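Local coordinates for protein DNA photolyase (Agrobacterium tumefaciens, PDB 4U63) that probably repairs ultraviolet-induced cyclobutane pyrimidine dimers in DNA by light, using a flavin cofactor and a methenyltetrahydrofolate antenna chromophore, at residues A[53-61]-A[92-103]; A[68-76]-A[208-219]. One frame throughout, in Å; residues are numbered along the deposited sequence.

Interaction 1 of 2, residues A[53-61]-A[92-103]; sequences VIPVYIREK and LVLASGDAERIL. With SO4 (sulfate ion), chain O.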
loop_
_atom_site.group_PDB
_atom_site.type_symbol
_atom_site.label_atom_id
_atom_site.label_comp_id
_atom_site.label_asym_id
_atom_site.label_seq_id
_atom_site.Cartn_x
_atom_site.Cartn_y
_atom_site.Cartn_z
ATOM N N VAL A 53 -3.851 -27.757 -12.877
ATOM C CA VAL A 53 -3.801 -26.608 -11.987
ATOM C C VAL A 53 -4.993 -25.720 -12.325
ATOM O O VAL A 53 -5.192 -25.351 -13.491
ATOM C CB VAL A 53 -2.476 -25.831 -12.131
ATOM C CG1 VAL A 53 -2.446 -24.629 -11.187
ATOM C CG2 VAL A 53 -1.290 -26.747 -11.860
ATOM N N ILE A 54 -5.782 -25.389 -11.308
ATOM C CA ILE A 54 -6.987 -24.581 -11.462
ATOM C C ILE A 54 -6.817 -23.267 -10.684
ATOM O O ILE A 54 -7.131 -23.208 -9.488
ATOM C CB ILE A 54 -8.244 -25.313 -10.939
ATOM C CG1 ILE A 54 -8.297 -26.776 -11.420
ATOM C CG2 ILE A 54 -9.507 -24.548 -11.337
ATOM C CD1 ILE A 54 -8.385 -26.955 -12.915
ATOM N N PRO A 55 -6.308 -22.214 -11.351
ATOM C CA PRO A 55 -6.207 -20.913 -10.696
ATOM C C PRO A 55 -7.562 -20.228 -10.592
ATOM O O PRO A 55 -8.312 -20.199 -11.571
ATOM C CB PRO A 55 -5.281 -20.122 -11.626
ATOM C CG PRO A 55 -4.574 -21.146 -12.422
ATOM C CD PRO A 55 -5.606 -22.198 -12.640
ATOM N N VAL A 56 -7.861 -19.687 -9.417
ATOM C CA VAL A 56 -9.115 -18.968 -9.185
ATOM C C VAL A 56 -8.857 -17.693 -8.386
ATOM O O VAL A 56 -8.031 -17.674 -7.464
ATOM C CB VAL A 56 -10.172 -19.862 -8.472
ATOM C CG1 VAL A 56 -9.703 -20.312 -7.095
ATOM C CG2 VAL A 56 -11.521 -19.146 -8.382
ATOM N N TYR A 57 -9.561 -16.631 -8.762
ATOM C CA TYR A 57 -9.621 -15.412 -7.968
ATOM C C TYR A 57 -11.088 -15.204 -7.603
ATOM O O TYR A 57 -11.954 -15.183 -8.483
ATOM C CB TYR A 57 -9.089 -14.189 -8.720
ATOM C CG TYR A 57 -9.166 -12.939 -7.876
ATOM C CD1 TYR A 57 -10.333 -12.187 -7.828
ATOM C CD2 TYR A 57 -8.092 -12.532 -7.083
ATOM C CE1 TYR A 57 -10.430 -11.061 -7.044
ATOM C CE2 TYR A 57 -8.183 -11.389 -6.286
ATOM C CZ TYR A 57 -9.361 -10.658 -6.275
ATOM O OH TYR A 57 -9.510 -9.523 -5.498
ATOM N N ILE A 58 -11.342 -15.050 -6.309
ATOM C CA ILE A 58 -12.672 -14.896 -5.772
ATOM C C ILE A 58 -12.879 -13.466 -5.279
ATOM O O ILE A 58 -12.054 -12.914 -4.549
ATOM C CB ILE A 58 -12.905 -15.886 -4.605
ATOM C CG1 ILE A 58 -12.773 -17.328 -5.114
ATOM C CG2 ILE A 58 -14.276 -15.672 -3.957
ATOM C CD1 ILE A 58 -12.766 -18.379 -4.026
ATOM N N ARG A 59 -14.000 -12.884 -5.681
ATOM C CA ARG A 59 -14.437 -11.602 -5.175
ATOM C C ARG A 59 -15.168 -11.907 -3.862
ATOM O O ARG A 59 -16.327 -12.309 -3.866
ATOM C CB ARG A 59 -15.338 -10.929 -6.208
ATOM C CG ARG A 59 -15.542 -9.441 -6.041
ATOM C CD ARG A 59 -15.889 -8.789 -7.377
ATOM N NE ARG A 59 -17.076 -9.378 -8.016
ATOM C CZ ARG A 59 -18.106 -8.694 -8.535
ATOM N NH1 ARG A 59 -18.133 -7.358 -8.534
ATOM N NH2 ARG A 59 -19.123 -9.359 -9.078
ATOM N N GLU A 60 -14.444 -11.757 -2.755
ATOM C CA GLU A 60 -14.978 -11.959 -1.412
ATOM C C GLU A 60 -15.722 -10.707 -0.960
ATOM O O GLU A 60 -15.508 -9.617 -1.493
ATOM C CB GLU A 60 -13.849 -12.216 -0.412
ATOM C CG GLU A 60 -13.033 -13.476 -0.617
ATOM C CD GLU A 60 -11.845 -13.522 0.327
ATOM O OE1 GLU A 60 -10.795 -12.961 -0.021
ATOM O OE2 GLU A 60 -11.954 -14.115 1.418
ATOM N N LYS A 61 -16.575 -10.863 0.036
ATOM C CA LYS A 61 -17.332 -9.735 0.606
ATOM C C LYS A 61 -16.431 -8.802 1.437
ATOM O O LYS A 61 -16.471 -7.565 1.289
ATOM C CB LYS A 61 -18.496 -10.256 1.471
ATOM N N LEU A 92 -7.278 -18.068 -15.714
ATOM C CA LEU A 92 -7.711 -17.595 -14.412
ATOM C C LEU A 92 -9.234 -17.651 -14.337
ATOM O O LEU A 92 -9.919 -16.940 -15.059
ATOM C CB LEU A 92 -7.223 -16.169 -14.149
ATOM C CG LEU A 92 -7.572 -15.564 -12.784
ATOM C CD1 LEU A 92 -6.924 -16.330 -11.629
ATOM C CD2 LEU A 92 -7.146 -14.110 -12.725
ATOM N N VAL A 93 -9.748 -18.508 -13.467
ATOM C CA VAL A 93 -11.184 -18.570 -13.194
ATOM C C VAL A 93 -11.564 -17.413 -12.266
ATOM O O VAL A 93 -10.951 -17.218 -11.214
ATOM C CB VAL A 93 -11.586 -19.901 -12.532
ATOM C CG1 VAL A 93 -13.079 -19.920 -12.206
ATOM C CG2 VAL A 93 -11.238 -21.079 -13.427
ATOM N N LEU A 94 -12.580 -16.654 -12.663
ATOM C CA LEU A 94 -13.106 -15.573 -11.846
ATOM C C LEU A 94 -14.441 -15.997 -11.264
ATOM O O LEU A 94 -15.275 -16.558 -11.964
ATOM C CB LEU A 94 -13.287 -14.314 -12.684
ATOM C CG LEU A 94 -12.028 -13.732 -13.331
ATOM C CD1 LEU A 94 -12.402 -12.439 -14.035
ATOM C CD2 LEU A 94 -10.902 -13.492 -12.326
ATOM N N ALA A 95 -14.634 -15.719 -9.983
ATOM C CA ALA A 95 -15.863 -16.078 -9.285
ATOM C C ALA A 95 -16.176 -15.061 -8.195
ATOM O O ALA A 95 -15.269 -14.467 -7.616
ATOM C CB ALA A 95 -15.730 -17.465 -8.692
ATOM N N SER A 96 -17.464 -14.858 -7.926
ATOM C CA SER A 96 -17.897 -13.908 -6.906
ATOM C C SER A 96 -18.802 -14.591 -5.899
ATOM O O SER A 96 -19.682 -15.361 -6.276
ATOM C CB SER A 96 -18.658 -12.742 -7.538
ATOM O OG SER A 96 -17.895 -12.134 -8.556
ATOM N N GLY A 97 -18.569 -14.323 -4.617
ATOM C CA GLY A 97 -19.467 -14.786 -3.557
ATOM C C GLY A 97 -18.723 -15.439 -2.419
ATOM O O GLY A 97 -17.574 -15.095 -2.147
ATOM N N ASP A 98 -19.392 -16.385 -1.760
ATOM C CA ASP A 98 -18.849 -17.080 -0.596
ATOM C C ASP A 98 -17.708 -18.002 -1.011
ATOM O O ASP A 98 -17.894 -18.884 -1.858
ATOM C CB ASP A 98 -19.958 -17.883 0.083
ATOM C CG ASP A 98 -19.493 -18.601 1.332
ATOM O OD1 ASP A 98 -19.249 -17.931 2.352
ATOM O OD2 ASP A 98 -19.398 -19.845 1.298
ATOM N N ALA A 99 -16.539 -17.798 -0.408
ATOM C CA ALA A 99 -15.332 -18.542 -0.783
ATOM C C ALA A 99 -15.505 -20.043 -0.566
ATOM O O ALA A 99 -15.127 -20.839 -1.420
ATOM C CB ALA A 99 -14.127 -18.033 -0.009
ATOM N N GLU A 100 -16.082 -20.427 0.572
ATOM C CA GLU A 100 -16.277 -21.845 0.866
ATOM C C GLU A 100 -17.160 -22.516 -0.184
ATOM O O GLU A 100 -16.817 -23.580 -0.685
ATOM C CB GLU A 100 -16.866 -22.057 2.258
ATOM C CG GLU A 100 -16.932 -23.528 2.635
ATOM C CD GLU A 100 -17.659 -23.805 3.941
ATOM O OE1 GLU A 100 -18.148 -22.872 4.599
ATOM O OE2 GLU A 100 -17.746 -24.989 4.302
ATOM N N ARG A 101 -18.293 -21.888 -0.499
ATOM C CA ARG A 101 -19.229 -22.416 -1.497
ATOM C C ARG A 101 -18.556 -22.516 -2.876
ATOM O O ARG A 101 -18.691 -23.528 -3.565
ATOM C CB ARG A 101 -20.489 -21.533 -1.551
ATOM C CG ARG A 101 -21.716 -22.160 -2.203
ATOM C CD ARG A 101 -21.757 -21.967 -3.709
ATOM N NE ARG A 101 -21.681 -20.552 -4.097
ATOM C CZ ARG A 101 -21.263 -20.096 -5.283
ATOM N NH1 ARG A 101 -20.858 -20.930 -6.248
ATOM N NH2 ARG A 101 -21.241 -18.784 -5.508
ATOM N N ILE A 102 -17.823 -21.476 -3.263
ATOM C CA ILE A 102 -17.127 -21.466 -4.562
ATOM C C ILE A 102 -16.069 -22.567 -4.630
ATOM O O ILE A 102 -15.985 -23.300 -5.621
ATOM C CB ILE A 102 -16.501 -20.084 -4.854
ATOM C CG1 ILE A 102 -17.605 -19.094 -5.213
ATOM C CG2 ILE A 102 -15.479 -20.152 -5.986
ATOM C CD1 ILE A 102 -17.204 -17.657 -5.015
ATOM N N LEU A 103 -15.268 -22.679 -3.578
ATOM C CA LEU A 103 -14.212 -23.688 -3.544
ATOM C C LEU A 103 -14.785 -25.105 -3.547
ATOM O O LEU A 103 -14.296 -25.962 -4.268
ATOM C CB LEU A 103 -13.277 -23.461 -2.360
ATOM C CG LEU A 103 -12.383 -22.220 -2.474
ATOM C CD1 LEU A 103 -11.691 -21.959 -1.154
ATOM C CD2 LEU A 103 -11.345 -22.349 -3.590
HETATM S S SO4 O . -23.122 -17.274 -2.428
HETATM O O1 SO4 O . -23.281 -18.303 -1.376
HETATM O O2 SO4 O . -24.345 -17.207 -3.256
HETATM O O3 SO4 O . -22.893 -15.957 -1.800
HETATM O O4 SO4 O . -21.955 -17.613 -3.267
#
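I58 links strand 53-59 to both the strand and the helix of 92-103, and can be followed outward from its CB, which lies 4.1 Å from A95 O. There the chain branches. CG2 meets I102 CD1 at 3.7 Å and G97 O at 3.8 Å. The other branch, CG1, stands anti to the carbonyl carbon (chi1 -61°), and the extended chi2 carries CD1 on to the helix: it reaches I102 CG2 at 3.8 Å and A99 CA at 4.1 Å, with L103 CG close by. The two isoleucines, I58 and I102, lie alongside each other, head to tail, and each uses both its branches.

Strands 53-59 and 93-96 run parallel, their axes 20° apart, and five N-H...O=C bonds alternate between them from P55 O to G97 N. In one of these Y57 N donates to V93 O at 2.9 Å.

R59 points to the other face of the sheet, where NE and NH2 both donate to S96 OG, at 2.9 and 3.1 Å. The oxygen lies in the guanidinium plane, so a side-on grip fixes the rotation of that group. S96 OG also bonds E201, and W206 forms a cation-pi contact with R59.

Beyond the strand, D98 is the N-cap of helix 99-110, its OD2 accepting from R101 N. A sulfate ion, probably from the crystallisation liquor, takes bonds on a single oxygen from D98 N and from NE and NH2 of R101.

Strand 93-96 is an edge strand of the five-stranded parallel, Rossmann-like sheet, joined to 53-59 by a beta-alpha-beta crossover through helix 68-87, in the N-terminal alpha/beta domain of the photolyase family.

Interaction 2 of 2, residues A[68-76]-A[208-219]; sequences GAQEWWLHH and LLPTKPDWAKDF. With MHF (5,10-methenyl-6,7,8-trihydrofolic acid), chain B; TRS (2-amino-2-hydroxymethyl-propane-1,3-diol), chain R.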
loop_
_atom_site.group_PDB
_atom_site.type_symbol
_atom_site.label_atom_id
_atom_site.label_comp_id
_atom_site.label_asym_id
_atom_site.label_seq_id
_atom_site.Cartn_x
_atom_site.Cartn_y
_atom_site.Cartn_z
ATOM N N GLY A 68 -11.549 2.770 -4.314
ATOM C CA GLY A 68 -11.720 3.050 -5.755
ATOM C C GLY A 68 -10.439 3.000 -6.582
ATOM O O GLY A 68 -10.404 2.383 -7.639
ATOM N N ALA A 69 -9.382 3.643 -6.101
ATOM C CA ALA A 69 -8.086 3.598 -6.804
ATOM C C ALA A 69 -7.542 2.164 -6.909
ATOM O O ALA A 69 -7.007 1.760 -7.946
ATOM C CB ALA A 69 -7.081 4.503 -6.118
ATOM N N GLN A 70 -7.692 1.399 -5.835
ATOM C CA GLN A 70 -7.216 0.023 -5.821
ATOM C C GLN A 70 -8.081 -0.915 -6.687
ATOM O O GLN A 70 -7.600 -1.952 -7.150
ATOM C CB GLN A 70 -7.111 -0.477 -4.388
ATOM C CG GLN A 70 -6.066 -1.550 -4.219
ATOM C CD GLN A 70 -5.600 -1.650 -2.787
ATOM O OE1 GLN A 70 -6.332 -2.132 -1.931
ATOM N NE2 GLN A 70 -4.386 -1.182 -2.515
ATOM N N GLU A 71 -9.349 -0.554 -6.896
ATOM C CA GLU A 71 -10.205 -1.284 -7.845
ATOM C C GLU A 71 -9.706 -1.095 -9.280
ATOM O O GLU A 71 -9.682 -2.046 -10.062
ATOM C CB GLU A 71 -11.663 -0.847 -7.720
ATOM C CG GLU A 71 -12.334 -1.357 -6.456
ATOM C CD GLU A 71 -13.756 -0.877 -6.300
ATOM O OE1 GLU A 71 -14.129 0.150 -6.896
ATOM O OE2 GLU A 71 -14.513 -1.527 -5.565
ATOM N N TRP A 72 -9.302 0.131 -9.620
ATOM C CA TRP A 72 -8.643 0.383 -10.901
ATOM C C TRP A 72 -7.414 -0.504 -11.022
ATOM O O TRP A 72 -7.213 -1.150 -12.052
ATOM C CB TRP A 72 -8.243 1.853 -11.034
ATOM C CG TRP A 72 -7.516 2.190 -12.288
ATOM C CD1 TRP A 72 -8.066 2.638 -13.442
ATOM C CD2 TRP A 72 -6.099 2.125 -12.513
ATOM N NE1 TRP A 72 -7.090 2.851 -14.377
ATOM C CE2 TRP A 72 -5.870 2.546 -13.837
ATOM C CE3 TRP A 72 -5.003 1.749 -11.725
ATOM C CZ2 TRP A 72 -4.591 2.604 -14.398
ATOM C CZ3 TRP A 72 -3.724 1.804 -12.284
ATOM C CH2 TRP A 72 -3.531 2.230 -13.608
ATOM N N TRP A 73 -6.608 -0.535 -9.963
ATOM C CA TRP A 73 -5.406 -1.362 -9.926
ATOM C C TRP A 73 -5.746 -2.844 -10.128
ATOM O O TRP A 73 -5.123 -3.538 -10.951
ATOM C CB TRP A 73 -4.638 -1.171 -8.608
ATOM C CG TRP A 73 -3.282 -1.774 -8.690
ATOM C CD1 TRP A 73 -2.959 -3.086 -8.508
ATOM C CD2 TRP A 73 -2.064 -1.104 -9.032
ATOM N NE1 TRP A 73 -1.614 -3.273 -8.700
ATOM C CE2 TRP A 73 -1.038 -2.074 -9.020
ATOM C CE3 TRP A 73 -1.736 0.228 -9.337
ATOM C CZ2 TRP A 73 0.297 -1.760 -9.301
ATOM C CZ3 TRP A 73 -0.406 0.536 -9.610
ATOM C CH2 TRP A 73 0.589 -0.457 -9.596
ATOM N N LEU A 74 -6.738 -3.320 -9.383
ATOM C CA LEU A 74 -7.106 -4.732 -9.410
ATOM C C LEU A 74 -7.550 -5.189 -10.785
ATOM O O LEU A 74 -7.180 -6.271 -11.220
ATOM C CB LEU A 74 -8.206 -5.035 -8.393
ATOM C CG LEU A 74 -8.720 -6.486 -8.376
ATOM C CD1 LEU A 74 -7.626 -7.430 -7.916
ATOM C CD2 LEU A 74 -9.947 -6.642 -7.490
ATOM N N HIS A 75 -8.358 -4.376 -11.461
ATOM C CA HIS A 75 -8.798 -4.717 -12.808
ATOM C C HIS A 75 -7.600 -5.039 -13.703
ATOM O O HIS A 75 -7.521 -6.104 -14.327
ATOM C CB HIS A 75 -9.579 -3.567 -13.422
ATOM C CG HIS A 75 -10.006 -3.824 -14.827
ATOM N ND1 HIS A 75 -11.248 -4.329 -15.147
ATOM C CD2 HIS A 75 -9.349 -3.664 -16.000
ATOM C CE1 HIS A 75 -11.340 -4.462 -16.456
ATOM N NE2 HIS A 75 -10.201 -4.066 -16.998
ATOM N N HIS A 76 -6.668 -4.105 -13.761
ATOM C CA HIS A 76 -5.504 -4.262 -14.628
ATOM C C HIS A 76 -4.590 -5.384 -14.162
ATOM O O HIS A 76 -4.026 -6.096 -14.984
ATOM C CB HIS A 76 -4.755 -2.952 -14.729
ATOM C CG HIS A 76 -5.515 -1.915 -15.476
ATOM N ND1 HIS A 76 -5.838 -2.057 -16.804
ATOM C CD2 HIS A 76 -6.023 -0.727 -15.089
ATOM C CE1 HIS A 76 -6.514 -1.000 -17.207
ATOM N NE2 HIS A 76 -6.635 -0.174 -16.186
ATOM N N LEU A 208 -14.948 -2.637 -12.092
ATOM C CA LEU A 208 -13.814 -2.162 -11.325
ATOM C C LEU A 208 -13.246 -0.866 -11.867
ATOM O O LEU A 208 -12.607 -0.132 -11.121
ATOM C CB LEU A 208 -12.723 -3.226 -11.272
ATOM C CG LEU A 208 -13.061 -4.498 -10.499
ATOM C CD1 LEU A 208 -11.995 -5.548 -10.757
ATOM C CD2 LEU A 208 -13.188 -4.220 -9.013
ATOM N N LEU A 209 -13.471 -0.579 -13.149
ATOM C CA LEU A 209 -12.896 0.609 -13.777
ATOM C C LEU A 209 -13.821 1.820 -13.714
ATOM O O LEU A 209 -15.044 1.664 -13.684
ATOM C CB LEU A 209 -12.560 0.339 -15.243
ATOM C CG LEU A 209 -11.437 -0.636 -15.572
ATOM C CD1 LEU A 209 -11.265 -0.675 -17.086
ATOM C CD2 LEU A 209 -10.131 -0.266 -14.877
ATOM N N PRO A 210 -13.234 3.042 -13.696
ATOM C CA PRO A 210 -14.040 4.243 -13.911
ATOM C C PRO A 210 -14.589 4.252 -15.334
ATOM O O PRO A 210 -13.972 3.678 -16.233
ATOM C CB PRO A 210 -13.042 5.394 -13.731
ATOM C CG PRO A 210 -11.858 4.806 -13.051
ATOM C CD PRO A 210 -11.823 3.362 -13.408
ATOM N N THR A 211 -15.731 4.897 -15.537
ATOM C CA THR A 211 -16.331 4.978 -16.864
ATOM C C THR A 211 -16.312 6.427 -17.343
ATOM O O THR A 211 -15.422 6.817 -18.103
ATOM C CB THR A 211 -17.749 4.374 -16.873
ATOM O OG1 THR A 211 -18.593 5.075 -15.951
ATOM C CG2 THR A 211 -17.698 2.897 -16.490
ATOM N N LYS A 212 -17.279 7.220 -16.884
ATOM C CA LYS A 212 -17.381 8.627 -17.250
ATOM C C LYS A 212 -17.674 9.419 -15.975
ATOM O O LYS A 212 -18.704 9.185 -15.358
ATOM C CB LYS A 212 -18.505 8.828 -18.266
ATOM N N PRO A 213 -16.790 10.327 -15.546
ATOM C CA PRO A 213 -15.494 10.604 -16.172
ATOM C C PRO A 213 -14.447 9.560 -15.809
ATOM O O PRO A 213 -14.569 8.900 -14.783
ATOM C CB PRO A 213 -15.109 11.938 -15.547
ATOM C CG PRO A 213 -15.660 11.848 -14.157
ATOM C CD PRO A 213 -16.929 11.034 -14.259
ATOM N N ASP A 214 -13.425 9.415 -16.648
ATOM C CA ASP A 214 -12.297 8.557 -16.312
ATOM C C ASP A 214 -11.348 9.358 -15.416
ATOM O O ASP A 214 -10.360 9.951 -15.879
ATOM C CB ASP A 214 -11.578 8.042 -17.568
ATOM C CG ASP A 214 -10.373 7.145 -17.242
ATOM O OD1 ASP A 214 -10.183 6.741 -16.061
ATOM O OD2 ASP A 214 -9.607 6.852 -18.185
ATOM N N TRP A 215 -11.658 9.355 -14.124
ATOM C CA TRP A 215 -10.858 10.070 -13.135
ATOM C C TRP A 215 -9.472 9.452 -12.918
ATOM O O TRP A 215 -8.606 10.073 -12.301
ATOM C CB TRP A 215 -11.605 10.164 -11.801
ATOM C CG TRP A 215 -12.179 8.862 -11.283
ATOM C CD1 TRP A 215 -13.495 8.457 -11.346
ATOM C CD2 TRP A 215 -11.473 7.819 -10.604
ATOM N NE1 TRP A 215 -13.641 7.228 -10.752
ATOM C CE2 TRP A 215 -12.419 6.811 -10.285
ATOM C CE3 TRP A 215 -10.135 7.635 -10.230
ATOM C CZ2 TRP A 215 -12.061 5.635 -9.614
ATOM C CZ3 TRP A 215 -9.778 6.468 -9.562
ATOM C CH2 TRP A 215 -10.738 5.480 -9.266
ATOM N N ALA A 216 -9.266 8.235 -13.420
ATOM C CA ALA A 216 -7.968 7.582 -13.350
ATOM C C ALA A 216 -7.193 7.749 -14.647
ATOM O O ALA A 216 -6.240 7.016 -14.888
ATOM C CB ALA A 216 -8.153 6.108 -13.041
ATOM N N LYS A 217 -7.578 8.715 -15.485
ATOM C CA LYS A 217 -6.964 8.837 -16.807
ATOM C C LYS A 217 -5.461 9.088 -16.767
ATOM O O LYS A 217 -4.764 8.724 -17.718
ATOM C CB LYS A 217 -7.652 9.904 -17.654
ATOM C CG LYS A 217 -7.568 11.323 -17.125
ATOM C CD LYS A 217 -8.371 12.258 -18.020
ATOM C CE LYS A 217 -8.490 13.642 -17.411
ATOM N NZ LYS A 217 -7.172 14.322 -17.307
ATOM N N ASP A 218 -4.958 9.702 -15.690
ATOM C CA ASP A 218 -3.510 9.938 -15.563
ATOM C C ASP A 218 -2.775 8.866 -14.756
ATOM O O ASP A 218 -1.550 8.911 -14.653
ATOM C CB ASP A 218 -3.235 11.336 -14.995
ATOM C CG ASP A 218 -3.594 12.446 -15.973
ATOM O OD1 ASP A 218 -3.867 12.157 -17.165
ATOM O OD2 ASP A 218 -3.601 13.616 -15.547
ATOM N N PHE A 219 -3.499 7.894 -14.207
ATOM C CA PHE A 219 -2.860 6.795 -13.472
ATOM C C PHE A 219 -1.879 6.044 -14.370
ATOM O O PHE A 219 -0.791 5.686 -13.934
ATOM C CB PHE A 219 -3.897 5.808 -12.932
ATOM C CG PHE A 219 -4.602 6.252 -11.677
ATOM C CD1 PHE A 219 -4.733 7.604 -11.331
ATOM C CD2 PHE A 219 -5.162 5.297 -10.841
ATOM C CE1 PHE A 219 -5.397 7.968 -10.177
ATOM C CE2 PHE A 219 -5.829 5.657 -9.688
ATOM C CZ PHE A 219 -5.941 6.992 -9.350
HETATM N N1 MHF B . -8.701 8.008 -6.167
HETATM C C2 MHF B . -7.870 8.860 -6.776
HETATM N NA2 MHF B . -6.552 8.730 -6.533
HETATM N N3 MHF B . -8.313 9.836 -7.639
HETATM C C4 MHF B . -9.626 9.987 -7.891
HETATM O O4 MHF B . -10.045 10.869 -8.661
HETATM C C4A MHF B . -10.564 9.065 -7.236
HETATM N N5 MHF B . -11.942 9.125 -7.355
HETATM C C6 MHF B . -12.832 8.505 -6.371
HETATM C C7 MHF B . -12.276 7.099 -6.118
HETATM N N8 MHF B . -10.862 7.175 -5.731
HETATM C C8A MHF B . -10.024 8.054 -6.325
HETATM C C9 MHF B . -14.230 8.606 -7.010
HETATM N N10 MHF B . -13.992 9.197 -8.342
HETATM C C11 MHF B . -12.708 9.877 -8.284
HETATM C C12 MHF B . -17.042 11.329 -10.365
HETATM C C13 MHF B . -15.821 11.970 -10.107
HETATM C C14 MHF B . -14.809 11.307 -9.437
HETATM C C15 MHF B . -14.995 9.978 -8.995
HETATM C C16 MHF B . -16.193 9.335 -9.275
HETATM C C17 MHF B . -17.210 10.002 -9.951
HETATM C C MHF B . -18.155 12.018 -11.112
HETATM O O MHF B . -19.098 11.327 -11.467
HETATM N N MHF B . -18.058 13.317 -11.427
HETATM C CA MHF B . -18.984 14.033 -12.290
HETATM C CB MHF B . -19.763 15.108 -11.533
HETATM C CG MHF B . -20.033 14.764 -10.071
HETATM C CD MHF B . -18.854 14.979 -9.137
HETATM O OE1 MHF B . -17.828 15.565 -9.544
HETATM O OE2 MHF B . -18.947 14.554 -7.968
HETATM C CT MHF B . -18.220 14.669 -13.424
HETATM O O1 MHF B . -18.380 14.210 -14.575
HETATM O O2 MHF B . -17.447 15.628 -13.190
HETATM C C TRS R . -7.009 3.454 -18.296
HETATM C C1 TRS R . -5.529 3.071 -18.250
HETATM C C2 TRS R . -7.890 2.214 -18.260
HETATM C C3 TRS R . -7.319 4.321 -19.517
HETATM N N TRS R . -7.298 4.315 -17.123
HETATM O O1 TRS R . -5.155 2.167 -19.292
HETATM O O2 TRS R . -8.733 2.222 -17.115
HETATM O O3 TRS R . -7.447 5.687 -19.099
HETATM O O HOH W 1 -11.951 2.247 -10.061
HETATM O O HOH W 2 -13.847 -4.618 -14.203
#
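W72 receives two carbon atoms of 208-219 over one face of its indole. F219 CB stands 3.8 Å from the centroid of its six-membered ring and A216 CB 3.9 Å from that of the five-membered ring, both CH-pi contacts. The F219 ring adds its own edge in a T-shaped pair, with ring planes at 79°. H76 CD2 lies over the opposite indole face, clamping W72 between its own helix and the loop.

A third CH-pi contact, now on H75, sets L209 CG over the centre of the ring, 3.6 Å from its centroid. The adjacent L208 wedges against the helix backbone, CB lying 3.5 Å from E71 O. Water bridges polar groups: one molecule donates to G68 O (2.9 Å) and L208 O (2.7 Å), and a second connects H75 ND1 with L208 N.

W215 turns one ring edge to the helix, CH2 standing 3.5 Å from G68 O. One face of this indole lies against the methenyltetrahydrofolate, C11 toward its rim, while P210 CG backs the other. With CG between backbone N and carbonyl carbon (chi1 49°), the ring sits between folate and proline. A69, P213 and F219 also line the antenna pocket.

Further out, D389 accepts from G68 N, and P225 packs on W72. Helix 68-87 thus holds the loop leading into helix 219-222 on one flank and meets strand 53-59 through L74.

Helix 68-87 is the connection between the two contacts: it is the helical arm that joins the paired strands of interaction 1, and its first turns form one side of interaction 2. The centres lie about 22 Å apart, yet the contacts touch directly, with Y57 OH 3.5 Å from L74 CD2. That is packing, with Y57 on the sheet face opposite to I58. Their roles differ in distance from the chromophores. Interaction 2 lines the antenna pocket, and the A69 side chain is about 10 Å from the bound FAD; interaction 1 belongs to the sheet behind this helix and contributes no residue to the folate pocket.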